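Tryptophan synthase alpha chain (Campylobacter jejuni, PDB 3THA) probably cleaves indoleglycerol phosphate to indole and glyceraldehyde 3-phosphate, as the alpha subunit of tryptophan synthase. Local coordinates at residues 27-32 against 237-242. Sequence-based numbering, arbitrary orientation.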
loop_
_atom_site.group_PDB
_atom_site.type_symbol
_atom_site.label_atom_id
_atom_site.label_comp_id
_atom_site.label_asym_id
_atom_site.label_seq_id
_atom_site.Cartn_x
_atom_site.Cartn_y
_atom_site.Cartn_z
ATOM N N LEU B 27 12.060 17.079 6.359
ATOM C CA LEU B 27 11.553 17.955 5.347
ATOM C C LEU B 27 12.686 18.741 4.714
ATOM O O LEU B 27 12.710 18.963 3.503
ATOM C CB LEU B 27 10.521 18.906 5.957
ATOM C CG LEU B 27 9.564 19.557 4.937
ATOM C CD1 LEU B 27 8.904 18.510 3.984
ATOM C CD2 LEU B 27 8.488 20.439 5.655
ATOM N N GLN B 28 13.654 19.138 5.528
ATOM C CA GLN B 28 14.747 19.934 5.006
ATOM C C GLN B 28 15.561 19.176 3.948
ATOM O O GLN B 28 16.087 19.786 3.013
ATOM C CB GLN B 28 15.635 20.462 6.125
ATOM C CG GLN B 28 16.839 21.265 5.625
ATOM C CD GLN B 28 16.471 22.437 4.703
ATOM O OE1 GLN B 28 15.525 23.183 4.971
ATOM N NE2 GLN B 28 17.232 22.605 3.625
ATOM N N THR B 29 15.632 17.854 4.067
ATOM C CA THR B 29 16.349 17.028 3.074
ATOM C C THR B 29 15.542 16.898 1.784
ATOM O O THR B 29 16.114 16.781 0.692
ATOM C CB THR B 29 16.625 15.630 3.594
ATOM O OG1 THR B 29 17.064 15.705 4.962
ATOM C CG2 THR B 29 17.694 14.883 2.697
ATOM N N SER B 30 14.218 16.890 1.938
ATOM C CA SER B 30 13.283 16.880 0.809
ATOM C C SER B 30 13.400 18.227 0.096
ATOM O O SER B 30 13.559 18.263 -1.112
ATOM C CB SER B 30 11.844 16.537 1.268
ATOM O OG SER B 30 11.668 15.121 1.436
ATOM N N GLU B 31 13.408 19.320 0.858
ATOM C CA GLU B 31 13.665 20.660 0.308
ATOM C C GLU B 31 15.009 20.777 -0.438
ATOM O O GLU B 31 15.079 21.241 -1.549
ATOM C CB GLU B 31 13.576 21.734 1.404
ATOM C CG GLU B 31 13.808 23.180 0.869
ATOM C CD GLU B 31 13.138 24.268 1.710
ATOM O OE1 GLU B 31 12.176 23.953 2.435
ATOM O OE2 GLU B 31 13.568 25.444 1.652
ATOM N N ALA B 32 16.081 20.330 0.169
ATOM C CA ALA B 32 17.365 20.487 -0.490
ATOM C C ALA B 32 17.413 19.597 -1.719
ATOM O O ALA B 32 17.974 19.978 -2.739
ATOM C CB ALA B 32 18.511 20.212 0.463
ATOM N N GLY B 237 22.513 10.173 5.674
ATOM C CA GLY B 237 22.491 11.482 6.297
ATOM C C GLY B 237 23.331 12.448 5.483
ATOM O O GLY B 237 24.213 13.129 6.056
ATOM N N ASN B 238 23.060 12.507 4.164
ATOM C CA ASN B 238 23.979 13.161 3.221
ATOM C C ASN B 238 23.408 13.398 1.862
ATOM O O ASN B 238 23.281 12.470 1.094
ATOM C CB ASN B 238 25.240 12.318 3.027
ATOM C CG ASN B 238 26.414 13.119 2.419
ATOM O OD1 ASN B 238 26.259 13.905 1.488
ATOM N ND2 ASN B 238 27.584 12.882 2.938
ATOM N N LEU B 239 23.151 14.649 1.521
ATOM C CA LEU B 239 22.570 14.893 0.230
ATOM C C LEU B 239 23.478 14.527 -0.943
ATOM O O LEU B 239 22.987 14.124 -1.980
ATOM C CB LEU B 239 22.072 16.325 0.093
ATOM C CG LEU B 239 20.631 16.177 -0.376
ATOM C CD1 LEU B 239 19.874 17.433 -0.068
ATOM C CD2 LEU B 239 20.493 15.834 -1.851
ATOM N N ASP B 240 24.785 14.668 -0.796
ATOM C CA ASP B 240 25.662 14.387 -1.926
ATOM C C ASP B 240 25.691 12.892 -2.249
ATOM O O ASP B 240 25.912 12.499 -3.397
ATOM C CB ASP B 240 27.108 14.889 -1.654
ATOM C CG ASP B 240 27.152 16.328 -1.137
ATOM O OD1 ASP B 240 27.860 16.580 -0.145
ATOM O OD2 ASP B 240 26.462 17.211 -1.693
ATOM N N ILE B 241 25.522 12.079 -1.209
ATOM C CA ILE B 241 25.488 10.625 -1.318
ATOM C C ILE B 241 24.110 10.264 -1.934
ATOM O O ILE B 241 24.045 9.533 -2.922
ATOM C CB ILE B 241 25.738 9.913 0.076
ATOM C CG1 ILE B 241 27.074 10.307 0.679
ATOM C CG2 ILE B 241 25.741 8.408 -0.043
ATOM C CD1 ILE B 241 27.387 9.629 2.034
ATOM N N ILE B 242 23.024 10.811 -1.392
ATOM C CA ILE B 242 21.704 10.549 -1.980
ATOM C C ILE B 242 21.733 10.833 -3.454
ATOM O O ILE B 242 21.295 10.040 -4.256
ATOM C CB ILE B 242 20.593 11.407 -1.398
ATOM C CG1 ILE B 242 20.462 11.151 0.100
ATOM C CG2 ILE B 242 19.298 11.074 -2.085
ATOM C CD1 ILE B 242 19.501 12.110 0.786
#
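With T29 OG1 turned beside the backbone N (chi1 -43°), the methyl CG2 lies anti to that N and meets the I242 side chain, whose CD1 is carried outward on an extended arm (chi2 172°). T29 CG2 and I242 CD1 touch at 3.8 Å, and the two side chains cross obliquely. L239 comes in beside this pair. Its CD1 reaches A32, but the modelled approach to A32 CB is shorter than two carbons allow. With L239 chi1 far from a staggered value, the exact place of this leucine tip is doubtful. As modelled, L239 CD1 also lies 3.9 Å from the carbonyl T29 O, a distance that shares the same doubt. The interface is small and apolar, 156 Å² summed over both sides. The T29 hydroxyl is not part of it: OG1 is hydrogen-bonded to N26.

The chain is a TIM barrel of eight parallel strands. Helix 27-35 follows the first strand, and helix 239-248 comes after the last, beyond helix 228-233. The contact therefore joins the first and last parts of the outer helical layer, where the barrel closes. It lies away from the predicted active-site residues E46 and D57.

N238 is the N-cap of helix 239-248. Its OD1 accepts weak bonds from D240 N at 2.8 Å and I241 N at 3.3 Å. R36, in the loop after helix 27-35, also touches L239 and forms a salt bridge with D240. On helix 27-35, the CB of E31 is directed away from segment 237-242, and its carboxylate forms a salt bridge with R84.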